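PDB 6MEL: succinate--CoA ligase subunit alpha from Campylobacter jejuni, which forms the alpha subunit of a two-subunit CoA ligase and pairs a Rossmann-like CoA-binding domain with a CoA-ligase domain. Local coordinates for residues E209-A219 with D256-L266. Residues are numbered along the deposited sequence; the frame is centred on the assembly and turned at random.
Sequences EIGGSLEVEAA and DESAAAKKEAL
Lys262 NZ is gripped by four oxygens of residues 209-219. It gives hydrogen bonds to Glu209 O at 2.7 Å and Gly211 O at 2.8 Å, a weak one to Gly212 O, and a salt bridge of 2.7 Å to Glu215 OE1. The ammonium stands above the plane of the Gly211 carbonyl, 61° out of it, and likewise meets the Glu215 carboxylate from above. Lys262 reaches this spot with an extended chain, whereas Glu215 is bent at chi2 (93°), folding its carboxylate back over the lysine's end. Lys153 shares the same carboxylate through OE2, and that oxygen also accepts from Glu209 N; two lysines this close would be expected to keep Glu215 ionised.

Both segments belong to the CoA-ligase domain, an alpha/beta fold in which the loop 210-213 links strand 203-209 to helix 214-225. Glu257 holds the Gly211-Gly212 backbone as well: its backbone O takes Gly211 N at 3.0 Å, in the carbonyl plane and nearly straight at the hydrogen (170°), while its side chain runs along Gly212 so that OE2 receives Gly212 N at 2.7 Å on the anti side.

Further on, helices 214-219 and 259-266 run almost parallel, their axes 8.2 Å apart at closest. Val216 splits its branches, CG2 lying across the aliphatic stem of Lys262 and CG1 meeting Ala265 CB at 4.0 Å. One turn later Ala219 CB packs against Ala265 and, at 3.7 Å, against CD2 of Leu266, a residue whose side chain also touches Ala232 and Ile234 of strand 230-235.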
loop_
_atom_site.group_PDB
_atom_site.type_symbol
_atom_site.label_atom_id
_atom_site.label_comp_id
_atom_site.label_asym_id
_atom_site.label_seq_id
_atom_site.Cartn_x
_atom_site.Cartn_y
_atom_site.Cartn_z
ATOM N N GLU A 209 -0.322 6.713 9.243
ATOM C CA GLU A 209 0.882 6.541 8.487
ATOM C C GLU A 209 0.807 7.332 7.180
ATOM O O GLU A 209 -0.225 7.904 6.843
ATOM C CB GLU A 209 1.187 5.057 8.274
ATOM C CG GLU A 209 0.158 4.281 7.504
ATOM C CD GLU A 209 0.283 2.757 7.604
ATOM O OE1 GLU A 209 0.489 2.254 8.712
ATOM O OE2 GLU A 209 0.152 2.080 6.546
ATOM N N ILE A 210 1.944 7.370 6.490
ATOM C CA ILE A 210 2.089 7.977 5.190
ATOM C C ILE A 210 1.002 7.461 4.250
ATOM O O ILE A 210 0.558 6.311 4.342
ATOM C CB ILE A 210 3.477 7.699 4.610
ATOM C CG1 ILE A 210 3.803 6.208 4.608
ATOM C CG2 ILE A 210 4.542 8.494 5.342
ATOM C CD1 ILE A 210 4.913 5.865 3.603
ATOM N N GLY A 211 0.619 8.334 3.306
ATOM C CA GLY A 211 -0.255 7.955 2.173
ATOM C C GLY A 211 -1.650 8.518 2.350
ATOM O O GLY A 211 -2.274 8.354 3.421
ATOM N N GLY A 212 -2.154 9.139 1.276
ATOM C CA GLY A 212 -3.396 9.905 1.291
ATOM C C GLY A 212 -3.361 10.972 2.380
ATOM O O GLY A 212 -2.292 11.284 2.970
ATOM N N SER A 213 -4.524 11.527 2.681
ATOM C CA SER A 213 -4.561 12.742 3.532
ATOM C C SER A 213 -5.677 12.649 4.570
ATOM O O SER A 213 -6.134 13.666 5.074
ATOM C CB SER A 213 -4.702 13.989 2.655
ATOM O OG SER A 213 -5.891 13.892 1.894
ATOM N N LEU A 214 -6.085 11.431 4.940
ATOM C CA LEU A 214 -7.163 11.272 5.963
ATOM C C LEU A 214 -6.785 12.003 7.264
ATOM O O LEU A 214 -7.657 12.663 7.888
ATOM C CB LEU A 214 -7.441 9.789 6.250
ATOM C CG LEU A 214 -8.248 9.027 5.188
ATOM C CD1 LEU A 214 -8.377 7.577 5.602
ATOM C CD2 LEU A 214 -9.647 9.623 4.958
ATOM N N GLU A 215 -5.519 11.885 7.674
ATOM C CA GLU A 215 -5.087 12.426 8.969
ATOM C C GLU A 215 -5.033 13.971 8.921
ATOM O O GLU A 215 -5.251 14.625 9.937
ATOM C CB GLU A 215 -3.751 11.797 9.388
ATOM C CG GLU A 215 -3.805 10.281 9.564
ATOM C CD GLU A 215 -3.430 9.485 8.325
ATOM O OE1 GLU A 215 -3.585 10.017 7.196
ATOM O OE2 GLU A 215 -2.954 8.350 8.478
ATOM N N VAL A 216 -4.755 14.557 7.757
ATOM C CA VAL A 216 -4.792 16.043 7.584
ATOM C C VAL A 216 -6.244 16.519 7.738
ATOM O O VAL A 216 -6.532 17.352 8.561
ATOM C CB VAL A 216 -4.233 16.487 6.217
ATOM C CG1 VAL A 216 -4.376 18.010 5.966
ATOM C CG2 VAL A 216 -2.792 16.058 6.058
ATOM N N GLU A 217 -7.162 15.921 6.979
ATOM C CA GLU A 217 -8.587 16.260 7.040
ATOM C C GLU A 217 -9.153 16.043 8.446
ATOM O O GLU A 217 -10.027 16.827 8.858
ATOM C CB GLU A 217 -9.420 15.478 6.017
ATOM C CG GLU A 217 -9.095 15.872 4.576
ATOM C CD GLU A 217 -9.464 14.854 3.498
ATOM O OE1 GLU A 217 -10.152 13.848 3.807
ATOM O OE2 GLU A 217 -9.062 15.067 2.329
ATOM N N ALA A 218 -8.681 15.006 9.160
ATOM C CA ALA A 218 -9.150 14.728 10.535
ATOM C C ALA A 218 -8.820 15.893 11.492
ATOM O O ALA A 218 -9.495 16.088 12.473
ATOM C CB ALA A 218 -8.549 13.454 11.078
ATOM N N ALA A 219 -7.772 16.645 11.210
ATOM C CA ALA A 219 -7.269 17.634 12.166
ATOM C C ALA A 219 -8.313 18.749 12.386
ATOM O O ALA A 219 -8.721 19.041 13.498
ATOM C CB ALA A 219 -5.970 18.177 11.689
ATOM N N ASP A 256 1.597 16.475 0.834
ATOM C CA ASP A 256 0.502 16.409 1.834
ATOM C C ASP A 256 0.193 14.953 2.274
ATOM O O ASP A 256 -0.717 14.723 3.107
ATOM C CB ASP A 256 -0.750 17.134 1.320
ATOM C CG ASP A 256 -1.535 16.348 0.277
ATOM O OD1 ASP A 256 -0.898 15.746 -0.623
ATOM O OD2 ASP A 256 -2.786 16.332 0.369
ATOM N N GLU A 257 0.886 13.957 1.690
ATOM C CA GLU A 257 0.719 12.567 2.093
ATOM C C GLU A 257 1.848 12.162 3.057
ATOM O O GLU A 257 1.888 11.051 3.547
ATOM C CB GLU A 257 0.709 11.640 0.879
ATOM C CG GLU A 257 -0.444 11.861 -0.108
ATOM C CD GLU A 257 -0.356 10.837 -1.230
ATOM O OE1 GLU A 257 0.505 10.981 -2.094
ATOM O OE2 GLU A 257 -0.953 9.794 -1.096
ATOM N N SER A 258 2.807 13.041 3.253
ATOM C CA SER A 258 3.976 12.762 4.068
ATOM C C SER A 258 3.623 12.781 5.561
ATOM O O SER A 258 2.631 13.413 6.008
ATOM C CB SER A 258 5.050 13.782 3.796
ATOM O OG SER A 258 4.670 15.025 4.400
ATOM N N ALA A 259 4.470 12.145 6.370
ATOM C CA ALA A 259 4.189 12.128 7.805
ATOM C C ALA A 259 4.293 13.556 8.366
ATOM O O ALA A 259 3.511 13.930 9.242
ATOM C CB ALA A 259 5.126 11.192 8.518
ATOM N N ALA A 260 5.291 14.328 7.917
ATOM C CA ALA A 260 5.503 15.708 8.449
ATOM C C ALA A 260 4.246 16.557 8.201
ATOM O O ALA A 260 3.839 17.287 9.085
ATOM C CB ALA A 260 6.731 16.382 7.829
ATOM N N ALA A 261 3.654 16.464 6.991
ATOM C CA ALA A 261 2.475 17.259 6.638
ATOM C C ALA A 261 1.290 16.905 7.537
ATOM O O ALA A 261 0.537 17.768 7.943
ATOM C CB ALA A 261 2.107 17.099 5.179
ATOM N N LYS A 262 1.135 15.622 7.861
ATOM C CA LYS A 262 0.035 15.198 8.683
ATOM C C LYS A 262 0.255 15.682 10.123
ATOM O O LYS A 262 -0.667 16.163 10.791
ATOM C CB LYS A 262 -0.075 13.664 8.653
ATOM C CG LYS A 262 -0.472 13.152 7.288
ATOM C CD LYS A 262 -0.492 11.652 7.117
ATOM C CE LYS A 262 -0.856 11.331 5.682
ATOM N NZ LYS A 262 -1.421 9.981 5.578
ATOM N N LYS A 263 1.463 15.455 10.637
ATOM C CA LYS A 263 1.811 15.860 12.045
ATOM C C LYS A 263 1.639 17.371 12.254
ATOM O O LYS A 263 1.118 17.837 13.296
ATOM C CB LYS A 263 3.256 15.465 12.319
ATOM C CG LYS A 263 3.440 13.964 12.484
ATOM C CD LYS A 263 4.889 13.555 12.578
ATOM C CE LYS A 263 5.569 14.119 13.806
ATOM N NZ LYS A 263 6.979 13.664 13.883
ATOM N N GLU A 264 2.059 18.133 11.241
ATOM C CA GLU A 264 1.980 19.611 11.281
ATOM C C GLU A 264 0.515 20.060 11.286
ATOM O O GLU A 264 0.155 20.947 12.040
ATOM C CB GLU A 264 2.746 20.137 10.077
ATOM C CG GLU A 264 3.001 21.627 10.048
ATOM C CD GLU A 264 3.928 21.971 8.884
ATOM O OE1 GLU A 264 4.746 21.066 8.471
ATOM O OE2 GLU A 264 3.843 23.122 8.383
ATOM N N ALA A 265 -0.335 19.432 10.458
ATOM C CA ALA A 265 -1.752 19.792 10.425
ATOM C C ALA A 265 -2.385 19.458 11.782
ATOM O O ALA A 265 -3.122 20.245 12.345
ATOM C CB ALA A 265 -2.474 19.069 9.315
ATOM N N LEU A 266 -2.120 18.257 12.282
ATOM C CA LEU A 266 -2.709 17.822 13.555
ATOM C C LEU A 266 -2.255 18.748 14.704
ATOM O O LEU A 266 -3.046 19.173 15.534
ATOM C CB LEU A 266 -2.294 16.367 13.796
ATOM C CG LEU A 266 -3.030 15.353 12.931
ATOM C CD1 LEU A 266 -2.330 14.010 12.989
ATOM C CD2 LEU A 266 -4.480 15.229 13.371
#